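Local coordinates for divalent-cation tolerance protein CutA (Thermus thermophilus, PDB 1NZA) that probably takes part in resistance to heavy metals, as a homotrimeric cytoplasmic protein of the CutA family, at residues Val5-Pro10 with Pro80-Leu85; Val31-Gly36 with Leu53-Lys58; Met1-Leu6 with Thr59-Phe64. All blocks are in the same frame, centred on the assembly; numbering follows the deposited sequence.

Contact 1: residues Val5-Pro10 with Pro80-Leu85; sequences VLITVP and PEIVAL. With NA (sodium ion), chain B.
Thr8 and Glu81 meet beside a bound sodium ion. Thr8 OG1 donates to Glu81 OE2 at 2.8 Å, on the anti lone pair of that oxygen, the one turned away from OE1. The same Thr8 OG1 binds the sodium ion at 2.3 Å. One hydroxyl thus serves metal and carboxylate at once. A chi1 of 46° sets OG1 between the backbone N and the carbonyl carbon of Thr8, and leaves CG2 resting against Glu81 OE2 as well. Water 1, a ligand of the sodium ion, also donates to Glu81 OE2 at 2.7 Å. Glu81 OE2 stands 3.9 Å from the sodium ion, so Glu81 lies in the second shell, where it accepts from two ligands and probably steadies them. Glu52 binds the ion too. The other oxygen, Glu81 OE1, forms a salt bridge with Lys58 of the second subunit.

The backbones run antiparallel. Leu6 and Val83 form a hydrogen-bonded pair: Leu6 N reaches Val83 O at 2.8 Å, nearly straight at 167°, and Val83 N returns to Leu6 O at 3.1 Å. Val5 and Ala84 form the next, non-hydrogen-bonded pair. This joins strand 2-9 to the edge strand 82-86 of the ferredoxin-like sheet, whose order is 2-3-1-4. Val83 and Ala84 continue the sheet into a strand of the second subunit.

The apolar contacts fall on two faces. On one, Val5 puts CG2 against Ala84 CB at 3.7 Å, while its CG1 branch reaches Ile82 CG2. Helix 64-74 covers this face through Phe64 and Val71. On the other, Leu6 CB lies against Val83 CG2 at 3.6 Å, and Leu6 CD1 approaches Leu85 CD1. Leu85 also packs on Leu85 of the third subunit.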
# COMPACT_ATOMS: atom_id res chain seq x y z
N VAL A 5 -8.10 2.86 -2.01
CA VAL A 5 -8.20 2.22 -3.31
C VAL A 5 -6.91 2.34 -4.10
O VAL A 5 -6.34 3.42 -4.20
CB VAL A 5 -9.36 2.84 -4.12
CG1 VAL A 5 -9.34 2.34 -5.55
CG2 VAL A 5 -10.69 2.47 -3.47
N LEU A 6 -6.45 1.21 -4.64
CA LEU A 6 -5.23 1.19 -5.44
C LEU A 6 -5.61 1.18 -6.91
O LEU A 6 -6.51 0.45 -7.33
CB LEU A 6 -4.40 -0.06 -5.14
CG LEU A 6 -4.03 -0.36 -3.68
CD1 LEU A 6 -3.04 -1.52 -3.63
CD2 LEU A 6 -3.44 0.85 -3.04
N ILE A 7 -4.90 1.98 -7.70
CA ILE A 7 -5.13 2.07 -9.14
C ILE A 7 -3.76 2.29 -9.77
O ILE A 7 -2.99 3.11 -9.27
CB ILE A 7 -6.00 3.29 -9.52
CG1 ILE A 7 -7.35 3.23 -8.81
CG2 ILE A 7 -6.23 3.32 -11.04
CD1 ILE A 7 -8.15 4.51 -8.93
N THR A 8 -3.43 1.57 -10.83
CA THR A 8 -2.16 1.82 -11.48
C THR A 8 -2.49 2.43 -12.83
O THR A 8 -3.54 2.13 -13.41
CB THR A 8 -1.32 0.55 -11.65
OG1 THR A 8 -2.14 -0.50 -12.15
CG2 THR A 8 -0.72 0.14 -10.31
N VAL A 9 -1.62 3.31 -13.31
CA VAL A 9 -1.80 4.01 -14.58
C VAL A 9 -0.49 4.00 -15.37
O VAL A 9 0.59 3.83 -14.80
CB VAL A 9 -2.28 5.46 -14.33
CG1 VAL A 9 -3.60 5.45 -13.55
CG2 VAL A 9 -1.23 6.23 -13.54
N PRO A 10 -0.56 4.18 -16.69
CA PRO A 10 0.61 4.18 -17.57
C PRO A 10 1.49 5.42 -17.63
O PRO A 10 2.63 5.35 -18.10
CB PRO A 10 0.01 3.85 -18.93
CG PRO A 10 -1.28 4.58 -18.87
CD PRO A 10 -1.80 4.25 -17.49
N PRO A 80 -8.96 -1.59 -16.19
CA PRO A 80 -8.01 -0.98 -15.26
C PRO A 80 -8.03 -1.61 -13.88
O PRO A 80 -9.06 -2.10 -13.42
CB PRO A 80 -8.46 0.48 -15.23
CG PRO A 80 -9.94 0.36 -15.35
CD PRO A 80 -10.10 -0.68 -16.44
N GLU A 81 -6.88 -1.59 -13.22
CA GLU A 81 -6.80 -2.13 -11.88
C GLU A 81 -7.45 -1.15 -10.93
O GLU A 81 -7.04 0.01 -10.87
CB GLU A 81 -5.36 -2.34 -11.44
CG GLU A 81 -5.25 -2.68 -9.96
CD GLU A 81 -3.83 -2.74 -9.46
OE1 GLU A 81 -3.62 -3.29 -8.36
OE2 GLU A 81 -2.92 -2.25 -10.16
N ILE A 82 -8.46 -1.60 -10.20
CA ILE A 82 -9.13 -0.78 -9.20
C ILE A 82 -9.48 -1.73 -8.06
O ILE A 82 -10.45 -2.48 -8.15
CB ILE A 82 -10.46 -0.17 -9.71
CG1 ILE A 82 -10.25 0.50 -11.07
CG2 ILE A 82 -10.98 0.85 -8.70
CD1 ILE A 82 -11.51 1.10 -11.66
N VAL A 83 -8.67 -1.72 -7.00
CA VAL A 83 -8.92 -2.60 -5.86
C VAL A 83 -9.00 -1.79 -4.58
O VAL A 83 -8.16 -0.93 -4.33
CB VAL A 83 -7.82 -3.68 -5.73
CG1 VAL A 83 -7.71 -4.48 -7.02
CG2 VAL A 83 -6.49 -3.03 -5.37
N ALA A 84 -10.01 -2.08 -3.76
CA ALA A 84 -10.20 -1.37 -2.51
C ALA A 84 -9.77 -2.20 -1.30
O ALA A 84 -10.14 -3.37 -1.18
CB ALA A 84 -11.67 -0.96 -2.35
N LEU A 85 -8.99 -1.58 -0.42
CA LEU A 85 -8.53 -2.24 0.80
C LEU A 85 -9.29 -1.57 1.94
O LEU A 85 -9.37 -0.35 2.00
CB LEU A 85 -7.03 -2.02 0.99
CG LEU A 85 -6.15 -2.40 -0.20
CD1 LEU A 85 -4.70 -2.10 0.15
CD2 LEU A 85 -6.32 -3.87 -0.55
NA NA B . -1.25 -1.98 -13.67
O HOH W 1 -1.14 -3.57 -11.70
O HOH W 2 -0.26 -3.64 -15.10

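Contact 2: residues Val31-Gly36 with Leu53-Lys58; sequences VNIVPG and LLLLVK
Val31-Gly36 and Leu53-Lys58 run antiparallel at 163°, their axes 4.6 Å apart, with paired backbone bonds at Asn32-Leu56 and Val34-Leu54. The bond from Val34 N to Leu54 O is 2.8 Å long. The polar side-chain contact is at one end. Lys58 NZ donates to Asn32 OD1 at 2.6 Å, from 34° off the plane of the amide carbonyl. The two side chains cross at about a right angle, and bends at chi2 and chi4 of Lys58 fold its amine back to the amide. Lys58 NZ also forms a salt bridge with Glu81 of the third subunit, so an amide oxygen and a carboxylate both hold the amine. This would favour its charged form.

On the face of Val31 and Ile33, Ile33 CG1 lies beside Leu55 CD2 at 3.8 Å. Ile33 CG2 meets Leu53 CD2, also at 3.8 Å, and that methyl touches Pro35 CB at 3.9 Å. Val31 CG2 and Val57 CG1 lie side by side at 4.0 Å. On the other face, Val34 CB faces Leu54 CB.

The pair forms part of the hairpin of strands 30-42 and 47-60. Helix 12-24 packs over Val31 and Leu55. Strand 2-9 flanks 53-58, and on the other edge Val31-Ile33 pair with a strand of the third subunit.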
# COMPACT_ATOMS: atom_id res chain seq x y z
N VAL A 31 -5.64 11.80 -2.77
CA VAL A 31 -5.06 10.83 -3.69
C VAL A 31 -3.55 11.00 -3.68
O VAL A 31 -3.05 12.11 -3.86
CB VAL A 31 -5.56 11.02 -5.14
CG1 VAL A 31 -4.84 10.05 -6.06
CG2 VAL A 31 -7.06 10.79 -5.21
N ASN A 32 -2.82 9.91 -3.45
CA ASN A 32 -1.36 9.95 -3.44
C ASN A 32 -0.88 9.28 -4.72
O ASN A 32 -1.36 8.21 -5.08
CB ASN A 32 -0.77 9.14 -2.27
CG ASN A 32 -1.27 9.59 -0.93
OD1 ASN A 32 -1.68 8.77 -0.10
ND2 ASN A 32 -1.23 10.90 -0.67
N ILE A 33 0.08 9.91 -5.40
CA ILE A 33 0.64 9.35 -6.62
C ILE A 33 2.07 8.91 -6.34
O ILE A 33 2.90 9.72 -5.92
CB ILE A 33 0.67 10.39 -7.76
CG1 ILE A 33 -0.76 10.86 -8.06
CG2 ILE A 33 1.35 9.78 -9.01
CD1 ILE A 33 -0.82 11.99 -9.09
N VAL A 34 2.34 7.62 -6.55
CA VAL A 34 3.68 7.07 -6.34
C VAL A 34 4.25 6.74 -7.72
O VAL A 34 3.77 5.85 -8.41
CB VAL A 34 3.63 5.79 -5.50
CG1 VAL A 34 5.04 5.27 -5.26
CG2 VAL A 34 2.92 6.06 -4.18
N PRO A 35 5.29 7.47 -8.15
CA PRO A 35 5.86 7.19 -9.48
C PRO A 35 6.91 6.08 -9.52
O PRO A 35 7.29 5.53 -8.49
CB PRO A 35 6.45 8.54 -9.86
CG PRO A 35 7.00 9.02 -8.55
CD PRO A 35 5.88 8.68 -7.56
N GLY A 36 7.34 5.76 -10.73
CA GLY A 36 8.40 4.77 -10.92
C GLY A 36 8.18 3.28 -10.73
O GLY A 36 9.14 2.55 -10.47
N LEU A 53 2.49 4.08 -12.58
CA LEU A 53 2.46 4.91 -11.39
C LEU A 53 1.30 4.36 -10.58
O LEU A 53 0.32 3.85 -11.15
CB LEU A 53 2.21 6.37 -11.71
CG LEU A 53 3.34 7.10 -12.44
CD1 LEU A 53 3.21 6.92 -13.94
CD2 LEU A 53 3.29 8.56 -12.07
N LEU A 54 1.41 4.46 -9.27
CA LEU A 54 0.38 3.95 -8.38
C LEU A 54 -0.41 5.08 -7.77
O LEU A 54 0.16 6.08 -7.34
CB LEU A 54 1.01 3.13 -7.25
CG LEU A 54 0.12 2.60 -6.13
CD1 LEU A 54 -0.79 1.50 -6.66
CD2 LEU A 54 0.98 2.06 -5.00
N LEU A 55 -1.73 4.94 -7.73
CA LEU A 55 -2.57 5.95 -7.09
C LEU A 55 -3.13 5.30 -5.83
O LEU A 55 -3.64 4.18 -5.90
CB LEU A 55 -3.75 6.36 -7.98
CG LEU A 55 -3.55 6.85 -9.41
CD1 LEU A 55 -4.79 7.62 -9.83
CD2 LEU A 55 -2.34 7.74 -9.52
N LEU A 56 -2.99 5.97 -4.69
CA LEU A 56 -3.55 5.48 -3.42
C LEU A 56 -4.69 6.46 -3.17
O LEU A 56 -4.45 7.63 -2.88
CB LEU A 56 -2.53 5.54 -2.28
CG LEU A 56 -1.27 4.70 -2.40
CD1 LEU A 56 -0.45 4.79 -1.11
CD2 LEU A 56 -1.65 3.27 -2.66
N VAL A 57 -5.92 5.97 -3.28
CA VAL A 57 -7.10 6.82 -3.13
C VAL A 57 -7.87 6.63 -1.82
O VAL A 57 -8.30 5.52 -1.52
CB VAL A 57 -8.08 6.56 -4.29
CG1 VAL A 57 -9.22 7.58 -4.27
CG2 VAL A 57 -7.34 6.61 -5.63
N LYS A 58 -8.04 7.71 -1.06
CA LYS A 58 -8.77 7.65 0.21
C LYS A 58 -10.24 7.96 -0.09
O LYS A 58 -10.59 9.10 -0.40
CB LYS A 58 -8.20 8.69 1.18
CG LYS A 58 -6.69 8.78 1.17
CD LYS A 58 -6.02 7.46 1.51
CE LYS A 58 -4.59 7.45 1.00
NZ LYS A 58 -3.88 8.71 1.37

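Contact 3: residues Met1-Leu6 with Thr59-Phe64; sequences MEEVVL and TTTHAF. With SO4 (sulfate ion), chain H.
Glu3 N donates to Thr59 O at 2.8 Å, and Glu2 CA adds a weak C-H contact to the same oxygen. The N-H comes in well above the carbonyl plane, 42° out of it. Thr59 N returns a bond to Glu3 O at 3.0 Å, which makes Glu3 and Thr59 a hydrogen-bonded antiparallel pair. Next along, Glu2 and Thr60 form a non-hydrogen-bonded pair. Thr61 N then donates to Met1 O at 2.9 Å, with a bend to 147°, and Thr60 CA touches that oxygen too.

The side chain of Glu3 extends beyond CG and crosses Thr61 at about a right angle. Its OE1 lies 3.2 Å from Thr61 CG2. Glu89 of the second subunit brings a like charge close to this carboxylate, which may raise the proton affinity of one of the pair. Glu2 turns the other way and forms a salt bridge with Arg99. Near this end a sulfate ion, probably from the crystallisation liquor, takes a weak bond from Met1 N to its O1 at 3.3 Å.

The apolar part is small. Val5 CG2 touches both Thr59 CG2, at 3.7 Å, and Phe64 CE1, at 3.8 Å. Phe64 reaches it because CG is anti to its backbone N, chi1 -167°, which brings the ring back to Val5. Met1 SD runs alongside the Thr60 methyl.

Thr60 O accepts from Phe64 N at 3.0 Å, so a short turn, Thr61-Ala63, leads from the strand into helix 64-74. The pairing belongs to the two central strands of a ferredoxin-like sheet, 2-9 and 47-60, at the point where the third strand gives way to the second helix of the beta-alpha-beta-beta-alpha-beta order.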
# COMPACT_ATOMS: atom_id res chain seq x y z
N MET A 1 -15.93 0.99 6.22
CA MET A 1 -16.63 1.86 5.23
C MET A 1 -15.63 2.74 4.48
O MET A 1 -15.80 3.00 3.29
CB MET A 1 -17.68 2.71 5.92
CG MET A 1 -18.37 3.73 5.02
SD MET A 1 -17.89 5.40 5.47
CE MET A 1 -18.39 5.40 7.19
N GLU A 2 -14.60 3.22 5.18
CA GLU A 2 -13.58 4.04 4.53
C GLU A 2 -12.65 3.04 3.86
O GLU A 2 -12.46 1.93 4.37
CB GLU A 2 -12.81 4.88 5.53
CG GLU A 2 -13.65 5.84 6.35
CD GLU A 2 -14.16 5.22 7.63
OE1 GLU A 2 -14.68 5.95 8.49
OE2 GLU A 2 -14.03 3.98 7.79
N GLU A 3 -12.07 3.42 2.73
CA GLU A 3 -11.20 2.51 2.00
C GLU A 3 -10.02 3.22 1.36
O GLU A 3 -10.06 4.42 1.12
CB GLU A 3 -11.98 1.84 0.87
CG GLU A 3 -13.08 0.89 1.28
CD GLU A 3 -13.93 0.44 0.10
OE1 GLU A 3 -14.36 -0.73 0.09
OE2 GLU A 3 -14.17 1.26 -0.81
N VAL A 4 -8.96 2.45 1.11
CA VAL A 4 -7.79 2.96 0.40
C VAL A 4 -7.84 2.17 -0.91
O VAL A 4 -7.67 0.94 -0.91
CB VAL A 4 -6.46 2.64 1.12
CG1 VAL A 4 -5.29 3.02 0.21
CG2 VAL A 4 -6.37 3.42 2.43
N VAL A 5 -8.10 2.86 -2.01
CA VAL A 5 -8.20 2.22 -3.31
C VAL A 5 -6.91 2.34 -4.10
O VAL A 5 -6.34 3.42 -4.20
CB VAL A 5 -9.36 2.84 -4.12
CG1 VAL A 5 -9.34 2.34 -5.55
CG2 VAL A 5 -10.69 2.47 -3.47
N LEU A 6 -6.45 1.21 -4.64
CA LEU A 6 -5.23 1.19 -5.44
C LEU A 6 -5.61 1.18 -6.91
O LEU A 6 -6.51 0.45 -7.33
CB LEU A 6 -4.40 -0.06 -5.14
CG LEU A 6 -4.03 -0.36 -3.68
CD1 LEU A 6 -3.04 -1.52 -3.63
CD2 LEU A 6 -3.44 0.85 -3.04
N THR A 59 -11.10 6.96 0.03
CA THR A 59 -12.51 7.15 -0.27
C THR A 59 -13.42 6.31 0.63
O THR A 59 -13.01 5.89 1.70
CB THR A 59 -12.76 6.81 -1.76
OG1 THR A 59 -14.12 7.08 -2.12
CG2 THR A 59 -12.44 5.35 -2.01
N THR A 60 -14.66 6.08 0.19
CA THR A 60 -15.61 5.28 0.96
C THR A 60 -16.35 4.28 0.07
O THR A 60 -16.37 4.42 -1.16
CB THR A 60 -16.67 6.17 1.65
OG1 THR A 60 -17.54 6.73 0.66
CG2 THR A 60 -16.00 7.29 2.41
N THR A 61 -16.97 3.28 0.69
CA THR A 61 -17.71 2.27 -0.06
C THR A 61 -18.90 2.89 -0.79
O THR A 61 -19.35 2.36 -1.81
CB THR A 61 -18.23 1.16 0.87
OG1 THR A 61 -18.94 1.74 1.97
CG2 THR A 61 -17.07 0.33 1.39
N HIS A 62 -19.42 4.00 -0.27
CA HIS A 62 -20.56 4.64 -0.91
C HIS A 62 -20.16 5.35 -2.20
O HIS A 62 -20.96 5.44 -3.14
CB HIS A 62 -21.21 5.64 0.05
CG HIS A 62 -22.40 6.35 -0.53
ND1 HIS A 62 -22.28 7.38 -1.44
CD2 HIS A 62 -23.73 6.16 -0.35
CE1 HIS A 62 -23.48 7.79 -1.80
NE2 HIS A 62 -24.38 7.07 -1.16
N ALA A 63 -18.94 5.86 -2.25
CA ALA A 63 -18.45 6.56 -3.43
C ALA A 63 -17.83 5.60 -4.43
O ALA A 63 -17.81 5.88 -5.63
CB ALA A 63 -17.43 7.62 -3.02
N PHE A 64 -17.35 4.46 -3.95
CA PHE A 64 -16.70 3.48 -4.82
C PHE A 64 -17.38 3.17 -6.15
O PHE A 64 -16.72 3.18 -7.19
CB PHE A 64 -16.46 2.16 -4.06
CG PHE A 64 -15.52 1.23 -4.78
CD1 PHE A 64 -14.17 1.56 -4.90
CD2 PHE A 64 -15.98 0.06 -5.36
CE1 PHE A 64 -13.30 0.73 -5.59
CE2 PHE A 64 -15.11 -0.78 -6.06
CZ PHE A 64 -13.76 -0.44 -6.17
S SO4 H . -15.41 1.89 10.81
O1 SO4 H . -15.19 2.23 9.23
O2 SO4 H . -14.46 2.73 11.51
O3 SO4 H . -16.65 2.13 11.14
O4 SO4 H . -15.00 0.51 10.90

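The chain begins with strand 2-9, which serves contacts 3 and 1 in turn; they share Val5 and Leu6. After helix 12-24 come the hairpin strands 30-42 and 47-60, and contact 2 closes that hairpin. It nests inside the loops closed by contacts 3 and 1. Of the two outer loops, that of contact 3 closes first, when the end of strand 47-60 comes back to the N terminus. Contact 1 closes later, after helix 64-74, when strand 82-86 reaches the other edge of strand 2-9. Backbone bonds of Val5 and Ile7 to Val57 and Leu55 link contact 1 to contact 2. Together the three run across one four-stranded sheet, and all touch the second subunit.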